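Local coordinates for sugar ABC transporter (Agrobacterium radiobacter, PDB 4RXT), which binds a pentose sugar, held here as alpha-L-arabinopyranose, and probably serves as the solute-binding component of a carbohydrate ABC transporter, at residues Ile115-Leu120 with Asp156-Lys161; Glu132-Ile137 with Gly164-Ala169. All blocks are in the same frame, centred on the assembly; numbering follows the deposited sequence.

Interactions 1 and 2 share the lobe of this periplasmic binding protein built on the sheet that contains strands 133-139 and 165-172, with centres 11 Å apart. Interaction 1 pairs two helices on one face of that sheet, and interaction 2 pairs its edge strand with the strand beside it. They touch directly: Val158 CG1 lies 4.0 Å from Leu165 CB, and Leu120 CD2 lies 4.0 Å from Val135 CG1. Neither contact holds the sugar itself. The side chain of sugar-binding Arg150 is about 10 Å from that of Ala117 and about 6 Å from that of Ile137, which is itself about 12 Å from the bound arabinopyranose.

Interaction 1 of 2, residues Ile115-Leu120 with Asp156-Lys161; sequences IAADGL and DQVKTK
Ala117 presses its methyl group against the base of the Gln157 side chain, with CB of Ala117 3.7 Å from CB of Gln157 and equally close to the next methylene. CB of Ala117 also lies 4.0 Å from CG2 of Val158. The helices come nearest here, the CA atoms of Ala117 and Val158 being 6.2 Å apart and the axes of 115-120 and 156-161 approaching to 9.0 Å.

Gln157 then bends at chi2 (75°), which carries its amide past Ala117 and over to Asp118. NE2 of Gln157 donates to OD1 of Asp118 at 2.9 Å, almost straight at 173°. The acceptor lies in the plane of the amide, and the N-H arrives on the syn side of OD1, somewhat out of the carboxylate plane. The two side chains cross nearly at right angles, their flat groups turned 56° apart. Tyr162 OH, just beyond helix 145-161, is also hydrogen-bonded to OD1. Lys161 brings its aliphatic part to this oxygen, CD lying 3.8 Å from OD1, but its NZ remains 5.6 Å away.

Phe154, also of helix 145-161, packs on Ala117 too, while Leu165 and Val167 lie against Val158. Helices 109-128 and 145-161 lie side by side on one face of the sheet with strands 133-139 and 165-172, in one lobe of the periplasmic binding protein fold; strand 133-139 comes between them in the chain. They meet through small apolar groups and a polar link; with two hydrogen bonds on OD1 and a lysine nearby, the carboxylate of Asp118 is probably stabilised in its charged form.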
ATOM      1  N   ILE A 115       1.751   4.434  13.063  1.00 13.52           N
ATOM      2  CA  ILE A 115       2.701   5.503  12.650  1.00 14.22           C
ATOM      3  C   ILE A 115       1.974   6.712  12.049  1.00 12.80           C
ATOM      4  O   ILE A 115       2.258   7.852  12.361  1.00 15.14           O
ATOM      5  CB  ILE A 115       3.745   4.940  11.642  1.00 17.32           C
ATOM      6  CG1 ILE A 115       4.724   4.026  12.375  1.00 19.26           C
ATOM      7  CG2 ILE A 115       4.537   6.046  10.946  1.00 16.67           C
ATOM      8  CD1 ILE A 115       5.625   3.215  11.468  1.00 25.34           C
ATOM      9  N   ALA A 116       0.953   6.423  11.265  1.00 13.57           N
ATOM     10  CA  ALA A 116       0.160   7.473  10.629  1.00 12.25           C
ATOM     11  C   ALA A 116      -0.630   8.248  11.676  1.00 13.63           C
ATOM     12  O   ALA A 116      -0.765   9.489  11.579  1.00 13.95           O
ATOM     13  CB  ALA A 116      -0.768   6.899   9.572  1.00 12.22           C
ATOM     14  N   ALA A 117      -1.184   7.504  12.659  1.00 13.48           N
ATOM     15  CA  ALA A 117      -1.921   8.153  13.761  1.00 10.81           C
ATOM     16  C   ALA A 117      -1.022   9.117  14.541  1.00 11.37           C
ATOM     17  O   ALA A 117      -1.402  10.289  14.790  1.00 11.46           O
ATOM     18  CB  ALA A 117      -2.553   7.131  14.704  1.00 14.00           C
ATOM     19  N   ASP A 118       0.183   8.632  14.858  1.00 12.21           N
ATOM     20  CA  ASP A 118       1.153   9.460  15.575  1.00 13.59           C
ATOM     21  C   ASP A 118       1.467  10.711  14.745  1.00 12.24           C
ATOM     22  O   ASP A 118       1.594  11.804  15.286  1.00 13.94           O
ATOM     23  CB  ASP A 118       2.436   8.699  15.882  1.00 14.21           C
ATOM     24  CG  ASP A 118       2.247   7.553  16.865  1.00 13.28           C
ATOM     25  OD1 ASP A 118       1.322   7.618  17.720  1.00 18.94           O
ATOM     26  OD2 ASP A 118       3.110   6.648  16.793  1.00 18.05           O
ATOM     27  N   GLY A 119       1.615  10.536  13.429  1.00 11.85           N
ATOM     28  CA  GLY A 119       2.020  11.656  12.523  1.00 12.52           C
ATOM     29  C   GLY A 119       0.892  12.655  12.446  1.00 11.39           C
ATOM     30  O   GLY A 119       1.094  13.856  12.453  1.00 12.64           O
ATOM     31  N   LEU A 120      -0.346  12.161  12.421  1.00 10.99           N
ATOM     32  CA  LEU A 120      -1.499  13.041  12.304  1.00 10.97           C
ATOM     33  C   LEU A 120      -1.683  13.880  13.570  1.00 12.44           C
ATOM     34  O   LEU A 120      -1.915  15.078  13.540  1.00 12.87           O
ATOM     35  CB  LEU A 120      -2.772  12.232  12.008  1.00 12.14           C
ATOM     36  CG  LEU A 120      -4.040  13.034  11.821  1.00 12.78           C
ATOM     37  CD1 LEU A 120      -3.879  13.931  10.625  1.00 13.64           C
ATOM     38  CD2 LEU A 120      -5.276  12.191  11.560  1.00 14.47           C
ATOM     39  N   ASP A 156      -7.023   2.139  16.487  1.00 12.92           N
ATOM     40  CA  ASP A 156      -6.596   1.690  17.782  1.00 14.43           C
ATOM     41  C   ASP A 156      -5.681   2.709  18.467  1.00 13.96           C
ATOM     42  O   ASP A 156      -5.824   3.037  19.643  1.00 17.64           O
ATOM     43  CB  ASP A 156      -5.867   0.348  17.658  1.00 18.06           C
ATOM     44  CG  ASP A 156      -6.808  -0.828  17.299  1.00 24.64           C
ATOM     45  OD1 ASP A 156      -8.057  -0.676  17.301  1.00 26.23           O
ATOM     46  OD2 ASP A 156      -6.255  -1.916  16.999  1.00 30.72           O
ATOM     47  N   GLN A 157      -4.735   3.246  17.712  1.00 13.37           N
ATOM     48  CA  GLN A 157      -3.772   4.202  18.283  1.00 14.24           C
ATOM     49  C   GLN A 157      -4.520   5.487  18.659  1.00 13.59           C
ATOM     50  O   GLN A 157      -4.318   6.095  19.709  1.00 13.58           O
ATOM     51  CB  GLN A 157      -2.660   4.472  17.241  1.00 14.92           C
ATOM     52  CG  GLN A 157      -1.500   5.287  17.792  1.00 18.40           C
ATOM     53  CD  GLN A 157      -0.562   4.511  18.697  1.00 18.51           C
ATOM     54  OE1 GLN A 157      -0.909   3.474  19.247  1.00 21.25           O
ATOM     55  NE2 GLN A 157       0.638   5.016  18.864  1.00 22.62           N
ATOM     56  N   VAL A 158      -5.412   5.923  17.774  1.00 11.96           N
ATOM     57  CA  VAL A 158      -6.201   7.108  18.091  1.00 11.95           C
ATOM     58  C   VAL A 158      -6.977   6.940  19.383  1.00 14.36           C
ATOM     59  O   VAL A 158      -7.052   7.846  20.256  1.00 16.93           O
ATOM     60  CB  VAL A 158      -7.105   7.536  16.926  1.00 15.35           C
ATOM     61  CG1 VAL A 158      -8.085   8.629  17.359  1.00 16.04           C
ATOM     62  CG2 VAL A 158      -6.227   8.111  15.818  1.00 15.89           C
ATOM     63  N   LYS A 159      -7.590   5.784  19.493  1.00 17.77           N
ATOM     64  CA  LYS A 159      -8.450   5.521  20.650  1.00 17.48           C
ATOM     65  C   LYS A 159      -7.703   5.526  21.979  1.00 14.68           C
ATOM     66  O   LYS A 159      -8.202   6.082  22.979  1.00 18.40           O
ATOM     67  CB  LYS A 159      -9.160   4.210  20.496  1.00 17.31           C
ATOM     68  CG  LYS A 159     -10.101   3.958  21.687  1.00 23.26           C
ATOM     69  CD  LYS A 159     -11.081   2.848  21.510  1.00 35.44           C
ATOM     70  CE  LYS A 159     -11.862   2.679  22.804  1.00 47.44           C
ATOM     71  NZ  LYS A 159     -13.042   3.551  22.980  1.00 33.30           N
ATOM     72  N   THR A 160      -6.513   4.950  22.017  1.00 16.42           N
ATOM     73  CA  THR A 160      -5.813   4.818  23.310  1.00 18.03           C
ATOM     74  C   THR A 160      -4.869   6.006  23.593  1.00 21.19           C
ATOM     75  O   THR A 160      -4.769   6.518  24.714  1.00 21.15           O
ATOM     76  CB  THR A 160      -5.084   3.483  23.448  1.00 19.74           C
ATOM     77  OG1 THR A 160      -4.085   3.390  22.476  1.00 20.98           O
ATOM     78  CG2 THR A 160      -6.030   2.350  23.213  1.00 27.35           C
ATOM     79  N   LYS A 161      -4.195   6.458  22.557  1.00 14.43           N
ATOM     80  CA  LYS A 161      -3.144   7.429  22.759  1.00 16.44           C
ATOM     81  C   LYS A 161      -3.621   8.862  22.563  1.00 14.55           C
ATOM     82  O   LYS A 161      -3.047   9.791  23.154  1.00 16.88           O
ATOM     83  CB  LYS A 161      -1.948   7.074  21.880  1.00 15.98           C
ATOM     84  CG  LYS A 161      -0.806   8.038  22.031  1.00 25.15           C
ATOM     85  CD  LYS A 161       0.457   7.476  21.443  1.00 33.23           C
ATOM     86  CE  LYS A 161       1.640   8.331  21.833  1.00 73.69           C
ATOM     87  NZ  LYS A 161       1.875   8.161  23.290  1.00 78.97           N
TER

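Interaction 2 of 2, residues Glu132-Ile137 with Gly164-Ala169; sequences EGDVVI and GLKVVA
Asp134 lays its carboxylate across the end of Val168, CG of Asp134 being 3.5 Å from CG1 of Val168, the two side chains crossing near a right angle. With CG beside the backbone N and anti to the carbonyl carbon (chi1 -66°), the carboxylate of Asp134 comes over that methyl. Lys166 runs alongside Asp134 in the same direction, yet its NZ stays 5.7 Å from OD1 and no salt bridge forms. Instead OD2 of Asp134 is hydrogen-bonded to Asn191.

The strands that carry these groups run parallel, twisted 47° against each other. Lys166 turns both its N and its O toward strand 133-139, straddling Asp134: its N donates to Gly133 O, and its O accepts from Val135 N at 2.8 Å. Val168 N then bonds to Val135 O at 2.9 Å, close to the line of the carbonyl. In an unbroken ladder Ile137 N would bond next to the carbonyl of Val168; it takes Ala169 O instead, at 3.1 Å. Val168 is thus the extra residue of a beta bulge, its psi of -12° breaking the extended course of the edge strand. The bulge puts its CG2 3.8 Å from CG1 of Val136, and Ala169 CB follows at 3.6 Å from the same methyl.

On the opposite face, Val135 and Val167 meet through their CG2 methyls at 4.0 Å. Gly133 has backbone angles that only glycine takes easily, and the end of Leu165 reaches over to the backbone of Glu132 and Gly133 through CD2.

The two strands are the ends of a right-handed beta-alpha-beta crossover through helix 145-161, whose Leu155 packs on Val167. Helix 109-128 covers Val135 and Leu165 on this same face. Helix 177-190 packs Leu187 on Val136 and Ala169 across the sheet, and strand 194-199 continues the sheet beyond 133-139.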
ATOM      1  N   GLU A 132      -6.207  17.814  19.617  1.00 16.19           N
ATOM      2  CA  GLU A 132      -7.671  17.737  19.704  1.00 15.45           C
ATOM      3  C   GLU A 132      -8.299  18.040  18.368  1.00 20.41           C
ATOM      4  O   GLU A 132      -7.779  18.819  17.576  1.00 20.28           O
ATOM      5  CB  GLU A 132      -8.207  18.729  20.689  1.00 22.64           C
ATOM      6  CG  GLU A 132      -7.710  18.448  22.078  1.00 30.27           C
ATOM      7  CD  GLU A 132      -8.823  18.545  23.085  1.00 61.05           C
ATOM      8  OE1 GLU A 132      -8.999  19.616  23.700  1.00104.66           O
ATOM      9  OE2 GLU A 132      -9.564  17.549  23.237  1.00 96.02           O
ATOM     10  N   GLY A 133      -9.443  17.434  18.124  1.00 17.57           N
ATOM     11  CA  GLY A 133     -10.206  17.773  16.962  1.00 15.33           C
ATOM     12  C   GLY A 133     -10.771  16.565  16.255  1.00 14.28           C
ATOM     13  O   GLY A 133     -10.481  15.405  16.594  1.00 17.08           O
ATOM     14  N   ASP A 134     -11.583  16.874  15.254  1.00 13.72           N
ATOM     15  CA  ASP A 134     -12.261  15.869  14.442  1.00 14.17           C
ATOM     16  C   ASP A 134     -11.394  15.403  13.304  1.00 12.42           C
ATOM     17  O   ASP A 134     -10.781  16.191  12.608  1.00 12.94           O
ATOM     18  CB  ASP A 134     -13.578  16.388  13.872  1.00 15.44           C
ATOM     19  CG  ASP A 134     -14.614  16.676  14.941  1.00 18.00           C
ATOM     20  OD1 ASP A 134     -14.354  16.355  16.116  1.00 21.23           O
ATOM     21  OD2 ASP A 134     -15.706  17.179  14.575  1.00 18.82           O
ATOM     22  N   VAL A 135     -11.294  14.089  13.164  1.00 11.67           N
ATOM     23  CA  VAL A 135     -10.486  13.504  12.106  1.00 11.32           C
ATOM     24  C   VAL A 135     -11.286  12.464  11.340  1.00 10.66           C
ATOM     25  O   VAL A 135     -12.313  11.961  11.818  1.00 13.28           O
ATOM     26  CB  VAL A 135      -9.178  12.895  12.661  1.00 12.76           C
ATOM     27  CG1 VAL A 135      -8.406  13.988  13.392  1.00 14.10           C
ATOM     28  CG2 VAL A 135      -9.395  11.638  13.524  1.00 16.40           C
ATOM     29  N   VAL A 136     -10.788  12.135  10.148  1.00 10.39           N
ATOM     30  CA  VAL A 136     -11.407  11.165   9.266  1.00 11.44           C
ATOM     31  C   VAL A 136     -10.368  10.209   8.685  1.00 10.94           C
ATOM     32  O   VAL A 136      -9.197  10.522   8.629  1.00 11.23           O
ATOM     33  CB  VAL A 136     -12.230  11.836   8.127  1.00 13.17           C
ATOM     34  CG1 VAL A 136     -13.281  12.760   8.715  1.00 13.90           C
ATOM     35  CG2 VAL A 136     -11.384  12.591   7.142  1.00 15.68           C
ATOM     36  N   ILE A 137     -10.825   9.021   8.313  1.00 10.04           N
ATOM     37  CA  ILE A 137     -10.044   8.077   7.585  1.00 12.39           C
ATOM     38  C   ILE A 137     -10.767   7.767   6.269  1.00 11.49           C
ATOM     39  O   ILE A 137     -11.977   7.600   6.211  1.00 11.28           O
ATOM     40  CB  ILE A 137      -9.709   6.788   8.403  1.00 13.77           C
ATOM     41  CG1 ILE A 137      -8.923   5.788   7.564  1.00 13.89           C
ATOM     42  CG2 ILE A 137     -10.955   6.156   8.979  1.00 14.81           C
ATOM     43  CD1 ILE A 137      -8.350   4.606   8.325  1.00 16.39           C
ATOM     44  N   GLY A 164      -8.239  13.055  22.574  1.00 15.83           N
ATOM     45  CA  GLY A 164      -8.753  14.357  22.157  1.00 16.89           C
ATOM     46  C   GLY A 164      -9.120  14.406  20.671  1.00 14.47           C
ATOM     47  O   GLY A 164      -9.768  15.358  20.231  1.00 17.31           O
ATOM     48  N   LEU A 165      -8.678  13.389  19.921  1.00 13.92           N
ATOM     49  CA  LEU A 165      -9.066  13.216  18.515  1.00 13.68           C
ATOM     50  C   LEU A 165     -10.346  12.390  18.438  1.00 15.08           C
ATOM     51  O   LEU A 165     -10.504  11.332  19.116  1.00 20.47           O
ATOM     52  CB  LEU A 165      -7.967  12.562  17.708  1.00 12.49           C
ATOM     53  CG  LEU A 165      -6.641  13.340  17.704  1.00 14.84           C
ATOM     54  CD1 LEU A 165      -5.649  12.562  16.851  1.00 15.68           C
ATOM     55  CD2 LEU A 165      -6.784  14.779  17.210  1.00 14.07           C
ATOM     56  N   LYS A 166     -11.301  12.874  17.635  1.00 13.51           N
ATOM     57  CA  LYS A 166     -12.564  12.176  17.487  1.00 14.16           C
ATOM     58  C   LYS A 166     -12.662  11.743  16.013  1.00 15.34           C
ATOM     59  O   LYS A 166     -12.623  12.580  15.124  1.00 13.81           O
ATOM     60  CB  LYS A 166     -13.723  13.102  17.882  1.00 16.81           C
ATOM     61  CG  LYS A 166     -15.122  12.498  17.672  1.00 18.70           C
ATOM     62  CD  LYS A 166     -16.278  13.418  18.057  1.00 28.47           C
ATOM     63  CE  LYS A 166     -17.541  12.602  18.287  1.00 43.39           C
ATOM     64  NZ  LYS A 166     -18.787  13.407  18.190  1.00 47.70           N
ATOM     65  N   VAL A 167     -12.822  10.441  15.773  1.00 14.27           N
ATOM     66  CA  VAL A 167     -13.048   9.921  14.441  1.00 14.02           C
ATOM     67  C   VAL A 167     -14.505  10.119  14.063  1.00 13.22           C
ATOM     68  O   VAL A 167     -15.413   9.454  14.601  1.00 22.50           O
ATOM     69  CB  VAL A 167     -12.595   8.458  14.286  1.00 18.21           C
ATOM     70  CG1 VAL A 167     -12.675   8.028  12.837  1.00 18.08           C
ATOM     71  CG2 VAL A 167     -11.169   8.277  14.763  1.00 17.62           C
ATOM     72  N   VAL A 168     -14.747  11.047  13.149  1.00 14.03           N
ATOM     73  CA  VAL A 168     -16.087  11.436  12.739  1.00 15.94           C
ATOM     74  C   VAL A 168     -16.525  10.864  11.396  1.00 15.25           C
ATOM     75  O   VAL A 168     -17.683  10.947  11.049  1.00 20.02           O
ATOM     76  CB  VAL A 168     -16.307  12.970  12.781  1.00 14.11           C
ATOM     77  CG1 VAL A 168     -15.988  13.513  14.160  1.00 19.95           C
ATOM     78  CG2 VAL A 168     -15.449  13.698  11.748  1.00 15.96           C
ATOM     79  N   ALA A 169     -15.595  10.301  10.638  1.00 11.50           N
ATOM     80  CA  ALA A 169     -15.943   9.613   9.382  1.00 12.68           C
ATOM     81  C   ALA A 169     -14.907   8.557   9.075  1.00 12.58           C
ATOM     82  O   ALA A 169     -13.701   8.727   9.365  1.00 14.03           O
ATOM     83  CB  ALA A 169     -16.113  10.567   8.219  1.00 16.86           C
TER